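Local atomic coordinates of N5-Carboxyaminoimidazole ribonucleotide synthetase (Staphylococcus aureus subsp. aureus, PDB entry 3ORQ), a protein that catalyses the ATP-dependent conversion of 5-aminoimidazole ribonucleotide and bicarbonate to N5-carboxyaminoimidazole ribonucleotide in purine biosynthesis. Residues A[39-44]-A[65-70]; A[125-130]-A[265-270]; A[148-153]-A[183-188]. One frame throughout, in Å; residues are numbered along the deposited sequence.

Contact 1 (A[39-44]-A[65-70])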
# COMPACT_ATOMS: atom_id res chain seq x y z
N VAL A 39 12.16 10.74 7.06
CA VAL A 39 12.59 12.12 6.79
C VAL A 39 12.94 12.22 5.30
O VAL A 39 13.70 11.40 4.78
CB VAL A 39 13.82 12.50 7.65
CG1 VAL A 39 14.28 13.88 7.29
CG2 VAL A 39 13.43 12.49 9.12
N VAL A 40 12.40 13.20 4.60
CA VAL A 40 12.67 13.26 3.19
C VAL A 40 13.30 14.63 2.83
O VAL A 40 12.92 15.68 3.38
CB VAL A 40 11.38 12.98 2.34
CG1 VAL A 40 10.27 14.01 2.65
CG2 VAL A 40 11.71 13.06 0.84
N LEU A 41 14.28 14.59 1.91
CA LEU A 41 14.99 15.79 1.44
C LEU A 41 14.72 15.98 -0.06
O LEU A 41 14.92 15.07 -0.88
CB LEU A 41 16.50 15.68 1.72
CG LEU A 41 17.36 16.93 1.45
CD1 LEU A 41 18.61 17.02 2.36
CD2 LEU A 41 17.73 17.05 -0.01
N ASP A 42 14.26 17.17 -0.42
CA ASP A 42 13.97 17.49 -1.81
C ASP A 42 13.99 19.02 -1.90
O ASP A 42 13.52 19.69 -0.97
CB ASP A 42 12.59 16.93 -2.20
CG ASP A 42 12.34 16.93 -3.71
OD1 ASP A 42 12.47 15.86 -4.35
OD2 ASP A 42 12.06 18.01 -4.27
N PRO A 43 14.47 19.58 -3.02
CA PRO A 43 14.44 21.05 -3.23
C PRO A 43 13.04 21.64 -3.39
O PRO A 43 12.84 22.84 -3.17
CB PRO A 43 15.25 21.24 -4.54
CG PRO A 43 15.16 19.86 -5.25
CD PRO A 43 15.18 18.87 -4.11
N SER A 44 12.07 20.81 -3.75
CA SER A 44 10.75 21.33 -4.08
C SER A 44 9.73 21.08 -2.95
O SER A 44 9.52 19.93 -2.50
CB SER A 44 10.27 20.76 -5.40
OG SER A 44 8.91 21.06 -5.57
N LYS A 65 25.17 21.07 4.13
CA LYS A 65 24.61 21.28 5.48
C LYS A 65 23.31 20.49 5.64
O LYS A 65 23.07 19.86 6.67
CB LYS A 65 24.33 22.77 5.79
CG LYS A 65 25.48 23.72 5.57
CD LYS A 65 26.38 23.84 6.79
CE LYS A 65 27.44 24.95 6.58
NZ LYS A 65 28.50 24.91 7.63
N ALA A 66 22.46 20.57 4.63
CA ALA A 66 21.15 19.92 4.67
C ALA A 66 21.31 18.40 4.65
O ALA A 66 20.65 17.72 5.42
CB ALA A 66 20.31 20.37 3.54
N LEU A 67 22.22 17.89 3.80
CA LEU A 67 22.43 16.43 3.75
C LEU A 67 22.95 15.94 5.12
O LEU A 67 22.52 14.88 5.60
CB LEU A 67 23.36 16.01 2.60
CG LEU A 67 22.87 16.23 1.16
CD1 LEU A 67 24.04 16.16 0.17
CD2 LEU A 67 21.75 15.23 0.76
N ASN A 68 23.80 16.74 5.78
CA ASN A 68 24.21 16.39 7.12
C ASN A 68 23.12 16.40 8.20
O ASN A 68 23.08 15.51 9.06
CB ASN A 68 25.43 17.18 7.55
CG ASN A 68 26.70 16.45 7.23
OD1 ASN A 68 27.18 15.63 8.04
ND2 ASN A 68 27.25 16.70 6.02
N GLN A 69 22.25 17.40 8.14
CA GLN A 69 21.05 17.41 8.96
C GLN A 69 20.20 16.16 8.72
O GLN A 69 19.68 15.57 9.66
CB GLN A 69 20.25 18.70 8.75
CG GLN A 69 20.79 19.88 9.57
CD GLN A 69 20.83 19.58 11.10
OE1 GLN A 69 21.89 19.27 11.66
NE2 GLN A 69 19.67 19.65 11.74
N LEU A 70 20.07 15.75 7.47
CA LEU A 70 19.38 14.51 7.17
C LEU A 70 20.03 13.33 7.89
O LEU A 70 19.34 12.53 8.54
CB LEU A 70 19.32 14.26 5.67
CG LEU A 70 18.57 12.98 5.30
CD1 LEU A 70 17.08 13.11 5.64
CD2 LEU A 70 18.73 12.74 3.85

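Contact 2 (A[125-130]-A[265-270]). With MG (magnesium ion), chain C; ADP (adenosine-5'-diphosphate), chain D.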
# COMPACT_ATOMS: atom_id res chain seq x y z
N VAL A 125 27.33 -6.08 -23.66
CA VAL A 125 27.02 -4.67 -23.89
C VAL A 125 26.92 -4.35 -25.40
O VAL A 125 27.56 -5.00 -26.22
CB VAL A 125 28.10 -3.76 -23.24
CG1 VAL A 125 27.92 -2.30 -23.64
CG2 VAL A 125 28.04 -3.86 -21.75
N VAL A 126 26.13 -3.35 -25.75
CA VAL A 126 26.11 -2.84 -27.11
C VAL A 126 27.43 -2.15 -27.38
O VAL A 126 27.87 -1.33 -26.57
CB VAL A 126 24.93 -1.87 -27.34
CG1 VAL A 126 24.95 -0.74 -26.33
CG2 VAL A 126 24.96 -1.31 -28.75
N PRO A 127 28.08 -2.48 -28.51
CA PRO A 127 29.39 -1.89 -28.81
C PRO A 127 29.32 -0.37 -28.74
O PRO A 127 28.35 0.24 -29.24
CB PRO A 127 29.69 -2.39 -30.23
CG PRO A 127 28.98 -3.74 -30.29
CD PRO A 127 27.74 -3.60 -29.42
N PHE A 128 30.33 0.24 -28.12
CA PHE A 128 30.19 1.65 -27.73
C PHE A 128 31.52 2.33 -27.81
O PHE A 128 32.56 1.67 -27.69
CB PHE A 128 29.65 1.76 -26.26
CG PHE A 128 30.66 1.36 -25.21
CD1 PHE A 128 30.72 0.05 -24.74
CD2 PHE A 128 31.59 2.28 -24.72
CE1 PHE A 128 31.67 -0.33 -23.79
CE2 PHE A 128 32.55 1.92 -23.80
CZ PHE A 128 32.60 0.61 -23.32
N ILE A 129 31.49 3.66 -27.99
CA ILE A 129 32.70 4.50 -27.98
C ILE A 129 32.41 5.90 -27.40
O ILE A 129 31.32 6.44 -27.60
CB ILE A 129 33.37 4.60 -29.39
CG1 ILE A 129 34.78 5.20 -29.30
CG2 ILE A 129 32.50 5.38 -30.35
CD1 ILE A 129 35.66 4.59 -28.21
N SER A 130 33.37 6.45 -26.65
CA SER A 130 33.23 7.81 -26.11
C SER A 130 33.49 8.89 -27.16
O SER A 130 34.42 8.78 -27.97
CB SER A 130 34.10 8.03 -24.87
OG SER A 130 35.48 8.15 -25.18
N GLN A 265 19.08 -12.05 -29.48
CA GLN A 265 20.27 -11.79 -28.67
C GLN A 265 20.06 -10.76 -27.54
O GLN A 265 19.54 -9.65 -27.78
CB GLN A 265 21.40 -11.33 -29.57
CG GLN A 265 22.75 -11.32 -28.93
CD GLN A 265 23.81 -11.77 -29.90
OE1 GLN A 265 23.93 -12.96 -30.19
NE2 GLN A 265 24.58 -10.80 -30.43
N LEU A 266 20.53 -11.11 -26.34
CA LEU A 266 20.36 -10.30 -25.13
C LEU A 266 21.54 -9.36 -24.94
O LEU A 266 22.68 -9.81 -24.94
CB LEU A 266 20.21 -11.17 -23.87
CG LEU A 266 19.72 -10.51 -22.56
CD1 LEU A 266 18.25 -10.13 -22.67
CD2 LEU A 266 19.94 -11.35 -21.29
N TYR A 267 21.26 -8.07 -24.79
CA TYR A 267 22.28 -7.13 -24.33
C TYR A 267 21.79 -6.39 -23.07
O TYR A 267 20.61 -6.02 -22.96
CB TYR A 267 22.62 -6.06 -25.37
CG TYR A 267 22.96 -6.49 -26.80
CD1 TYR A 267 22.00 -7.08 -27.63
CD2 TYR A 267 24.22 -6.23 -27.34
CE1 TYR A 267 22.29 -7.42 -28.92
CE2 TYR A 267 24.51 -6.56 -28.63
CZ TYR A 267 23.54 -7.15 -29.41
OH TYR A 267 23.84 -7.51 -30.71
N VAL A 268 22.71 -6.13 -22.14
CA VAL A 268 22.46 -5.19 -21.07
C VAL A 268 22.48 -3.78 -21.64
O VAL A 268 23.47 -3.40 -22.27
CB VAL A 268 23.53 -5.32 -19.99
CG1 VAL A 268 23.15 -4.55 -18.75
CG2 VAL A 268 23.75 -6.76 -19.65
N ASN A 269 21.41 -3.02 -21.43
CA ASN A 269 21.37 -1.61 -21.76
C ASN A 269 21.90 -0.68 -20.67
O ASN A 269 22.88 0.03 -20.86
CB ASN A 269 19.95 -1.17 -22.14
CG ASN A 269 19.83 0.38 -22.36
OD1 ASN A 269 20.78 1.04 -22.79
ND2 ASN A 269 18.65 0.94 -22.03
N GLU A 270 21.21 -0.65 -19.53
CA GLU A 270 21.60 0.24 -18.44
C GLU A 270 21.09 -0.28 -17.10
O GLU A 270 20.20 -1.13 -17.06
CB GLU A 270 21.06 1.66 -18.71
CG GLU A 270 19.52 1.84 -18.54
CD GLU A 270 18.98 3.18 -19.07
OE1 GLU A 270 19.77 4.00 -19.63
OE2 GLU A 270 17.73 3.40 -18.94
MG MG C . 15.88 3.45 -20.10
PB ADP D . 17.06 6.74 -20.94
O1B ADP D . 18.19 6.50 -19.97
O2B ADP D . 15.78 5.97 -20.77
O3B ADP D . 16.83 8.21 -21.16
PA ADP D . 17.99 4.77 -22.77
O1A ADP D . 19.46 4.73 -23.08
O2A ADP D . 17.45 3.81 -21.74
O3A ADP D . 17.58 6.29 -22.39
O5' ADP D . 17.12 4.57 -24.10
C5' ADP D . 15.72 4.82 -24.13
C4' ADP D . 15.10 4.00 -25.24
O4' ADP D . 15.70 4.34 -26.53
C3' ADP D . 15.30 2.49 -25.07
O3' ADP D . 14.30 1.86 -24.27
C2' ADP D . 15.26 1.99 -26.50
O2' ADP D . 13.93 1.67 -26.88
C1' ADP D . 15.79 3.15 -27.34
N9 ADP D . 17.22 2.83 -27.54
C8 ADP D . 18.23 3.28 -26.76
N7 ADP D . 19.43 2.79 -27.17
C5 ADP D . 19.16 2.01 -28.24
C6 ADP D . 19.98 1.19 -29.18
N6 ADP D . 21.33 1.12 -29.00
N1 ADP D . 19.32 0.52 -30.15
C2 ADP D . 17.98 0.58 -30.31
N3 ADP D . 17.17 1.31 -29.50
C4 ADP D . 17.71 2.03 -28.48

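Contact 3 (A[148-153]-A[183-188]). With ADP (adenosine-5'-diphosphate), chain D.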
# COMPACT_ATOMS: atom_id res chain seq x y z
N PHE A 148 23.70 4.36 -35.77
CA PHE A 148 24.20 4.48 -34.40
C PHE A 148 23.58 5.69 -33.69
O PHE A 148 23.02 6.60 -34.32
CB PHE A 148 25.74 4.54 -34.34
CG PHE A 148 26.33 5.84 -34.82
CD1 PHE A 148 26.51 6.09 -36.18
CD2 PHE A 148 26.72 6.82 -33.90
CE1 PHE A 148 27.06 7.29 -36.62
CE2 PHE A 148 27.27 8.03 -34.33
CZ PHE A 148 27.44 8.26 -35.70
N ILE A 149 23.67 5.70 -32.36
CA ILE A 149 23.00 6.73 -31.58
C ILE A 149 23.94 7.39 -30.58
O ILE A 149 24.68 6.71 -29.89
CB ILE A 149 21.71 6.16 -30.90
CG1 ILE A 149 21.06 7.21 -30.00
CG2 ILE A 149 22.03 4.90 -30.14
CD1 ILE A 149 19.55 7.00 -29.84
N VAL A 150 23.90 8.72 -30.53
CA VAL A 150 24.70 9.52 -29.58
C VAL A 150 23.86 9.94 -28.35
O VAL A 150 22.77 10.49 -28.50
CB VAL A 150 25.26 10.76 -30.29
CG1 VAL A 150 26.22 11.48 -29.39
CG2 VAL A 150 25.96 10.35 -31.57
N LYS A 151 24.36 9.64 -27.14
CA LYS A 151 23.69 10.01 -25.88
C LYS A 151 24.60 10.89 -25.03
O LYS A 151 25.80 10.64 -24.95
CB LYS A 151 23.28 8.78 -25.06
CG LYS A 151 22.51 7.71 -25.82
CD LYS A 151 22.33 6.42 -25.01
CE LYS A 151 21.57 5.38 -25.82
NZ LYS A 151 21.43 4.08 -25.08
N THR A 152 24.02 11.92 -24.39
CA THR A 152 24.76 12.66 -23.36
C THR A 152 25.12 11.68 -22.26
O THR A 152 24.37 10.73 -21.99
CB THR A 152 23.99 13.92 -22.79
OG1 THR A 152 23.03 13.55 -21.80
CG2 THR A 152 23.29 14.68 -23.88
N ARG A 153 26.27 11.88 -21.65
CA ARG A 153 26.69 10.93 -20.65
C ARG A 153 26.28 11.29 -19.22
O ARG A 153 26.42 10.46 -18.30
CB ARG A 153 28.17 10.58 -20.77
CG ARG A 153 29.11 11.71 -20.69
CD ARG A 153 30.49 11.26 -21.16
NE ARG A 153 31.23 10.65 -20.05
CZ ARG A 153 32.54 10.81 -19.87
NH1 ARG A 153 33.24 11.56 -20.72
NH2 ARG A 153 33.14 10.24 -18.82
N CYS A 183 29.70 13.11 -24.82
CA CYS A 183 28.73 12.09 -25.18
C CYS A 183 29.30 10.68 -25.33
O CYS A 183 30.52 10.47 -25.25
CB CYS A 183 28.04 12.48 -26.47
SG CYS A 183 26.83 13.77 -26.25
N VAL A 184 28.40 9.72 -25.52
CA VAL A 184 28.79 8.36 -25.91
C VAL A 184 28.01 7.97 -27.15
O VAL A 184 26.85 8.35 -27.30
CB VAL A 184 28.45 7.30 -24.86
CG1 VAL A 184 29.24 6.04 -25.17
CG2 VAL A 184 28.76 7.76 -23.44
N ALA A 185 28.65 7.21 -28.04
CA ALA A 185 27.95 6.57 -29.15
C ALA A 185 27.94 5.03 -29.04
O ALA A 185 28.84 4.43 -28.48
CB ALA A 185 28.52 7.04 -30.48
N GLU A 186 26.88 4.41 -29.57
CA GLU A 186 26.70 2.96 -29.49
C GLU A 186 25.86 2.51 -30.70
O GLU A 186 25.07 3.30 -31.23
CB GLU A 186 26.00 2.57 -28.17
CG GLU A 186 24.68 3.29 -27.95
CD GLU A 186 23.86 2.77 -26.79
OE1 GLU A 186 23.97 3.41 -25.70
OE2 GLU A 186 23.11 1.75 -26.95
N LYS A 187 26.04 1.28 -31.13
CA LYS A 187 25.27 0.75 -32.27
C LYS A 187 23.75 0.89 -32.07
O LYS A 187 23.19 0.52 -31.00
CB LYS A 187 25.61 -0.73 -32.50
CG LYS A 187 26.87 -1.02 -33.32
CD LYS A 187 27.10 -2.54 -33.46
CE LYS A 187 28.29 -2.90 -34.39
NZ LYS A 187 27.95 -2.77 -35.83
N TYR A 188 23.06 1.40 -33.10
CA TYR A 188 21.59 1.34 -33.09
C TYR A 188 21.14 -0.03 -33.60
O TYR A 188 21.34 -0.38 -34.78
CB TYR A 188 20.97 2.48 -33.89
CG TYR A 188 19.48 2.62 -33.67
CD1 TYR A 188 18.97 3.26 -32.53
CD2 TYR A 188 18.56 2.13 -34.62
CE1 TYR A 188 17.59 3.40 -32.32
CE2 TYR A 188 17.18 2.26 -34.43
CZ TYR A 188 16.70 2.90 -33.27
OH TYR A 188 15.35 3.05 -33.07
PB ADP D . 17.06 6.74 -20.94
O1B ADP D . 18.19 6.50 -19.97
O2B ADP D . 15.78 5.97 -20.77
O3B ADP D . 16.83 8.21 -21.16
PA ADP D . 17.99 4.77 -22.77
O1A ADP D . 19.46 4.73 -23.08
O2A ADP D . 17.45 3.81 -21.74
O3A ADP D . 17.58 6.29 -22.39
O5' ADP D . 17.12 4.57 -24.10
C5' ADP D . 15.72 4.82 -24.13
C4' ADP D . 15.10 4.00 -25.24
O4' ADP D . 15.70 4.34 -26.53
C3' ADP D . 15.30 2.49 -25.07
O3' ADP D . 14.30 1.86 -24.27
C2' ADP D . 15.26 1.99 -26.50
O2' ADP D . 13.93 1.67 -26.88
C1' ADP D . 15.79 3.15 -27.34
N9 ADP D . 17.22 2.83 -27.54
C8 ADP D . 18.23 3.28 -26.76
N7 ADP D . 19.43 2.79 -27.17
C5 ADP D . 19.16 2.01 -28.24
C6 ADP D . 19.98 1.19 -29.18
N6 ADP D . 21.33 1.12 -29.00
N1 ADP D . 19.32 0.52 -30.15
C2 ADP D . 17.98 0.58 -30.31
N3 ADP D . 17.17 1.31 -29.50
C4 ADP D . 17.71 2.03 -28.48

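Contact 1 (A[39-44]-A[65-70])
Strand and helix of the preATP-grasp domain, a Rossmann-like unit, meet here through Val39, Leu41, Ala66, Leu67 and Leu70. Strand 37-42 lies in a parallel sheet between strands 14-18 and 55-58, and helix 64-73 packs on one side of it. The strand and helix segments run nearly antiparallel, at 168°, and their axes come within 9.5 Å. No hydrogen bond crosses between them, so the contact is made by apolar side chains.

Two patches carry it. At one, the side chains of Val39 and Leu70 pass alongside one another, running opposite ways. Val39 CG1 meets Leu70 CD1 at 3.3 Å, a close approach for two methyl groups. CG1 of Val39 stands anti to the backbone N (chi1 177°), and this branch does the touching. Further along the strand, Leu41 reaches the helix with CD1. This methyl lies 3.9 Å from Ala66 CB and 4.0 Å from Leu67 CD2. It also rests 3.7 Å from Ala66 O, a carbonyl already bonded to Leu70 N within the helix. Leu41 CB adds a looser contact with Leu70 CD2, at 4.3 Å.

All five touching residues are buried. Ile18 of strand 14-18 touches both Leu67 and Leu70, and Ile57 of strand 55-58 touches Val39 and Leu41. Alternate strand residues set into the apolar side of a helix are characteristic of the layered alpha/beta core of a Rossmann-like fold.

Contact 2 (A[125-130]-A[265-270])
The backbones of 125-130 and 265-270 approach most closely at Val125 and Tyr267, whose CA atoms are 5.4 Å apart, and no hydrogen bond joins the two segments.

Tyr267 makes most of the side-chain contact. Its CG lies anti to the carbonyl carbon (chi1 -51°), which turns the CD2 edge of the ring to Val125 O, 3.7 Å from CD2 and near the ring plane. Val126 CB lies 4.4 Å from the same CD2, and Pro127 CD is 4.5 Å from Tyr267 CE2. Val126 also touches Glu186 on the neighbouring strand.

Strand 266-272, which holds Tyr267, also carries polar groups to the nucleotide. Asn269 ND2 donates to ADP O2A at 3.1 Å. Glu270 OE2 binds the magnesium ion at 2.2 Å, and ADP O2A binds it at 2.3 Å. Glu257 is the second protein ligand of the metal. A classic beta bulge sets Asn269 and Glu270 opposite the single residue Glu257 of strand 252-261.

The chemistry is thus divided along one strand. Tyr267 packs against Val125, Val126 and Pro127. Further on, the magnesium ion would offset the charges of the Glu270 carboxylate and the phosphate oxygen, which would otherwise repel each other.

Contact 3 (A[148-153]-A[183-188])
Backbone hydrogen bonds join Ile149 to Glu186 and Lys151 to Val184, making strands 148-152 and 183-187 antiparallel neighbours in the four-stranded sheet of the ATP-grasp domain. Each of these is a hydrogen-bonded pair with bonds in both directions. Ile149 N to Glu186 O is 3.0 Å and nearly straight at 168°. The return bond, Glu186 N to Ile149 O, is longer, at 3.2 Å, and more bent.

Apolar contacts lie on both faces. Val150 and Ala185 share one face. Val150 CG1 packs 3.6 Å from Cys183 CB, and the Phe148 ring approaches Ala185 CB obliquely. Leu177 and Ile178 of helix 171-178 touch Cys183. On the other face, Ile149 runs alongside Glu186, its CG2 3.8 Å from Glu186 CG. Ile149 CG2 also meets the edge of the Tyr188 ring.

The charged contact is on this second face. Glu186 CG sits between its backbone N and carbonyl carbon (chi1 55°), and from there the chain reaches out to Lys151. The straight Lys151 chain carries NZ to Glu186 OE1, a salt bridge of 2.7 Å. NZ approaches from above the carboxylate plane, 53° out of it. Lys115 forms a second salt bridge with the same OE1.

The nucleotide is gripped from here. Lys151 NZ donates to ADP O1A at 2.9 Å and to ADP N7 at 3.2 Å. ADP N6 donates to both Glu186 OE2 and Lys187 O. Tyr188 lays a ring face against the adenine, with ADP C2 displaced toward the ring's rim.

One ammonium group, Lys151 NZ, thus links carboxylate, base and alpha-phosphate. Glu186 and Lys187 recognise the adenine amino group, and the two positive partners at Glu186 OE1 would probably keep that carboxylate ionised.

Contacts 2 and 3 lie together at the nucleotide, their centres about 10 Å apart, and both touch ADP. Contact 3 is nested inside the chain loop closed by contact 2. Strand 128-131 pairs with strand 183-187, and Ile129 N lies 2.8 Å from Ala185 O, probably as a hydrogen bond. Contact 3 supplies the adenine side of the pocket, and contact 2 supplies the magnesium side. Both reach the alpha-phosphate. Contact 1 stands apart in the preATP-grasp domain. Its centre is about 36 Å from that of contact 2 and 34 Å from that of contact 3. The side chain of Leu41 is about 14 Å from the bound pyrophosphate.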